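Side-chain contact in proteolytically activated form of PPO4 Tyrosinase (Agaricus bisporus var. bisporus H97, PDB 4OUA), which uses a copper pair to hydroxylate monophenols and oxidise the resulting o-diphenols to o-quinones, the first step of melanin synthesis: residues F86-R91 against G298-Q303. Numbering follows the deposited sequence.
Sequences FPTWHR and GVWVTQ. With CU1 (copper (I) ion), chain C.
The indole of Trp300 meets the helix start at 86-91 obliquely through its six-membered ring: the methyl CG2 of Thr88 lies 3.8 Å from Trp300 CZ2, and NH1 of Arg91 stands 4.0 Å from Trp300 CH2, with guanidinium and indole planes 33° apart. On the other side of the helix the imidazole of His90 is sandwiched, Trp89 CE3 over the centre of one face and Phe86 CE1 nearer the rim of the opposite one. His90 ND1 donates to Phe86 O (2.7 Å, 143° at the hydrogen), which helps fix the ring's rotation and directs NE2 to copper at 2.1 Å. This helix belongs to the four-helix core of the type 3 copper fold, and the 298-303 loop packs on its side away from the metal; His56 and His81 complete the histidine triad on this copper. Thr88 CG2 also touches Val301 CG2 at 3.7 Å. A chi1 of 57° turns that methyl to Val301 and sets OG1 between the backbone N and the carbonyl carbon, where it bonds Leu85 O and Ser338 OG, while Ser338 O accepts the N-H of Trp300 NE1, so that Ser338 bonds both segments. Were Trp300 an alanine, Thr88 CG2 and Arg91 NH1 would probably face a gap and Ser338 O would lose its indole donor. Arg91 forms a salt bridge with Asp286 through NE, while its NH1 bonds Leu341 O and Gln293 OE1.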
ATOM      1  N   PHE A  86      -0.703 -11.458  -7.239  1.00 42.28           N
ATOM      2  CA  PHE A  86      -0.243 -10.620  -6.133  1.00 41.09           C
ATOM      3  C   PHE A  86      -0.003  -9.167  -6.543  1.00 39.00           C
ATOM      4  O   PHE A  86      -0.557  -8.252  -5.935  1.00 44.32           O
ATOM      5  CB  PHE A  86       1.036 -11.192  -5.516  1.00 36.22           C
ATOM      6  CG  PHE A  86       1.687 -10.272  -4.521  1.00 34.18           C
ATOM      7  CD1 PHE A  86       1.200 -10.174  -3.228  1.00 35.16           C
ATOM      8  CD2 PHE A  86       2.778  -9.500  -4.881  1.00 33.58           C
ATOM      9  CE1 PHE A  86       1.792  -9.323  -2.311  1.00 29.68           C
ATOM     10  CE2 PHE A  86       3.374  -8.648  -3.968  1.00 32.46           C
ATOM     11  CZ  PHE A  86       2.879  -8.561  -2.681  1.00 31.56           C
ATOM     12  N   PRO A  87       0.827  -8.952  -7.575  1.00 37.71           N
ATOM     13  CA  PRO A  87       1.142  -7.585  -8.007  1.00 40.89           C
ATOM     14  C   PRO A  87      -0.087  -6.787  -8.448  1.00 38.65           C
ATOM     15  O   PRO A  87      -0.246  -5.641  -8.030  1.00 39.06           O
ATOM     16  CB  PRO A  87       2.097  -7.804  -9.186  1.00 32.35           C
ATOM     17  CG  PRO A  87       2.696  -9.148  -8.938  1.00 35.22           C
ATOM     18  CD  PRO A  87       1.594  -9.957  -8.330  1.00 34.33           C
ATOM     19  N   THR A  88      -0.940  -7.385  -9.274  1.00 40.50           N
ATOM     20  CA  THR A  88      -2.074  -6.662  -9.842  1.00 35.04           C
ATOM     21  C   THR A  88      -3.174  -6.397  -8.818  1.00 35.44           C
ATOM     22  O   THR A  88      -3.786  -5.330  -8.828  1.00 40.36           O
ATOM     23  CB  THR A  88      -2.686  -7.418 -11.040  1.00 34.82           C
ATOM     24  OG1 THR A  88      -3.072  -8.737 -10.637  1.00 40.95           O
ATOM     25  CG2 THR A  88      -1.684  -7.512 -12.177  1.00 38.28           C
ATOM     26  N   TRP A  89      -3.425  -7.361  -7.937  1.00 35.53           N
ATOM     27  CA  TRP A  89      -4.482  -7.208  -6.941  1.00 37.55           C
ATOM     28  C   TRP A  89      -4.171  -6.071  -5.977  1.00 39.42           C
ATOM     29  O   TRP A  89      -5.071  -5.353  -5.540  1.00 38.00           O
ATOM     30  CB  TRP A  89      -4.694  -8.504  -6.156  1.00 29.88           C
ATOM     31  CG  TRP A  89      -5.818  -8.408  -5.163  1.00 35.95           C
ATOM     32  CD1 TRP A  89      -7.119  -8.773  -5.358  1.00 41.21           C
ATOM     33  CD2 TRP A  89      -5.741  -7.903  -3.823  1.00 39.43           C
ATOM     34  NE1 TRP A  89      -7.855  -8.530  -4.223  1.00 34.60           N
ATOM     35  CE2 TRP A  89      -7.033  -7.996  -3.266  1.00 35.28           C
ATOM     36  CE3 TRP A  89      -4.706  -7.383  -3.040  1.00 37.36           C
ATOM     37  CZ2 TRP A  89      -7.316  -7.590  -1.965  1.00 36.36           C
ATOM     38  CZ3 TRP A  89      -4.989  -6.981  -1.747  1.00 34.74           C
ATOM     39  CH2 TRP A  89      -6.283  -7.086  -1.224  1.00 35.30           C
ATOM     40  N   HIS A  90      -2.893  -5.912  -5.649  1.00 35.82           N
ATOM     41  CA  HIS A  90      -2.477  -4.887  -4.701  1.00 40.84           C
ATOM     42  C   HIS A  90      -2.387  -3.516  -5.368  1.00 41.68           C
ATOM     43  O   HIS A  90      -2.538  -2.487  -4.706  1.00 39.31           O
ATOM     44  CB  HIS A  90      -1.142  -5.267  -4.059  1.00 34.90           C
ATOM     45  CG  HIS A  90      -1.248  -6.391  -3.076  1.00 34.44           C
ATOM     46  ND1 HIS A  90      -1.433  -7.703  -3.459  1.00 32.34           N
ATOM     47  CD2 HIS A  90      -1.215  -6.397  -1.722  1.00 32.63           C
ATOM     48  CE1 HIS A  90      -1.501  -8.467  -2.385  1.00 36.90           C
ATOM     49  NE2 HIS A  90      -1.372  -7.702  -1.317  1.00 35.36           N
ATOM     50  N   ARG A  91      -2.152  -3.506  -6.675  1.00 36.63           N
ATOM     51  CA  ARG A  91      -2.118  -2.257  -7.428  1.00 40.78           C
ATOM     52  C   ARG A  91      -3.458  -1.541  -7.349  1.00 38.26           C
ATOM     53  O   ARG A  91      -3.519  -0.332  -7.119  1.00 34.82           O
ATOM     54  CB  ARG A  91      -1.748  -2.510  -8.890  1.00 35.59           C
ATOM     55  CG  ARG A  91      -2.155  -1.383  -9.827  1.00 30.50           C
ATOM     56  CD  ARG A  91      -1.322  -1.387 -11.095  1.00 33.82           C
ATOM     57  NE  ARG A  91       0.050  -0.956 -10.837  1.00 37.20           N
ATOM     58  CZ  ARG A  91       1.005  -0.908 -11.759  1.00 36.01           C
ATOM     59  NH1 ARG A  91       0.744  -1.272 -13.008  1.00 36.64           N
ATOM     60  NH2 ARG A  91       2.224  -0.501 -11.431  1.00 30.25           N
ATOM     61  N   GLY A 298       6.145  -5.922 -22.100  1.00 34.78           N
ATOM     62  CA  GLY A 298       5.560  -7.064 -22.773  1.00 38.64           C
ATOM     63  C   GLY A 298       5.278  -8.217 -21.830  1.00 47.41           C
ATOM     64  O   GLY A 298       4.436  -9.069 -22.117  1.00 58.18           O
ATOM     65  N   VAL A 299       5.983  -8.247 -20.703  1.00 40.66           N
ATOM     66  CA  VAL A 299       5.791  -9.300 -19.712  1.00 40.94           C
ATOM     67  C   VAL A 299       4.712  -8.919 -18.705  1.00 40.56           C
ATOM     68  O   VAL A 299       4.796  -7.871 -18.063  1.00 38.44           O
ATOM     69  CB  VAL A 299       7.092  -9.610 -18.951  1.00 31.89           C
ATOM     70  CG1 VAL A 299       6.887 -10.797 -18.022  1.00 34.48           C
ATOM     71  CG2 VAL A 299       8.224  -9.880 -19.922  1.00 36.84           C
ATOM     72  N   TRP A 300       3.702  -9.773 -18.566  1.00 41.31           N
ATOM     73  CA  TRP A 300       2.625  -9.529 -17.613  1.00 40.65           C
ATOM     74  C   TRP A 300       2.134 -10.835 -16.987  1.00 39.66           C
ATOM     75  O   TRP A 300       2.863 -11.826 -16.951  1.00 41.67           O
ATOM     76  CB  TRP A 300       1.470  -8.787 -18.292  1.00 30.51           C
ATOM     77  CG  TRP A 300       0.634  -7.971 -17.346  1.00 43.62           C
ATOM     78  CD1 TRP A 300      -0.716  -8.055 -17.161  1.00 44.99           C
ATOM     79  CD2 TRP A 300       1.098  -6.955 -16.446  1.00 44.09           C
ATOM     80  NE1 TRP A 300      -1.122  -7.151 -16.210  1.00 39.20           N
ATOM     81  CE2 TRP A 300      -0.029  -6.464 -15.754  1.00 47.40           C
ATOM     82  CE3 TRP A 300       2.356  -6.413 -16.161  1.00 39.55           C
ATOM     83  CZ2 TRP A 300       0.066  -5.456 -14.794  1.00 45.24           C
ATOM     84  CZ3 TRP A 300       2.447  -5.412 -15.207  1.00 39.93           C
ATOM     85  CH2 TRP A 300       1.308  -4.944 -14.536  1.00 45.48           C
ATOM     86  N   VAL A 301       0.898 -10.830 -16.498  1.00 38.07           N
ATOM     87  CA  VAL A 301       0.345 -11.960 -15.758  1.00 37.63           C
ATOM     88  C   VAL A 301       0.289 -13.249 -16.571  1.00 37.15           C
ATOM     89  O   VAL A 301      -0.179 -13.257 -17.709  1.00 38.30           O
ATOM     90  CB  VAL A 301      -1.080 -11.651 -15.253  1.00 47.14           C
ATOM     91  CG1 VAL A 301      -1.617 -12.815 -14.427  1.00 38.95           C
ATOM     92  CG2 VAL A 301      -1.093 -10.358 -14.448  1.00 42.88           C
ATOM     93  N   THR A 302       0.767 -14.336 -15.973  1.00 42.24           N
ATOM     94  CA  THR A 302       0.643 -15.662 -16.566  1.00 39.55           C
ATOM     95  C   THR A 302      -0.244 -16.535 -15.683  1.00 43.98           C
ATOM     96  O   THR A 302      -0.547 -16.174 -14.545  1.00 47.31           O
ATOM     97  CB  THR A 302       2.011 -16.346 -16.755  1.00 36.51           C
ATOM     98  OG1 THR A 302       2.567 -16.678 -15.478  1.00 34.41           O
ATOM     99  CG2 THR A 302       2.968 -15.428 -17.503  1.00 34.44           C
ATOM    100  N   GLN A 303      -0.659 -17.681 -16.211  1.00 42.60           N
ATOM    101  CA  GLN A 303      -1.576 -18.562 -15.499  1.00 39.23           C
ATOM    102  C   GLN A 303      -0.926 -19.226 -14.285  1.00 49.45           C
ATOM    103  O   GLN A 303       0.268 -19.525 -14.290  1.00 51.90           O
ATOM    104  CB  GLN A 303      -2.120 -19.628 -16.450  1.00 39.55           C
ATOM    105  CG  GLN A 303      -2.942 -20.703 -15.767  1.00 55.23           C
ATOM    106  CD  GLN A 303      -3.622 -21.623 -16.757  1.00 58.99           C
ATOM    107  OE1 GLN A 303      -3.950 -21.218 -17.871  1.00 64.51           O
ATOM    108  NE2 GLN A 303      -3.835 -22.871 -16.355  1.00 64.89           N
TER
HETATM  109 CU   CU1 C 401      -1.514  -8.382   0.646  1.00 44.28          CU
HETATM  110  O   HOH W   1       0.450  -8.324   2.050  0.90 42.65           O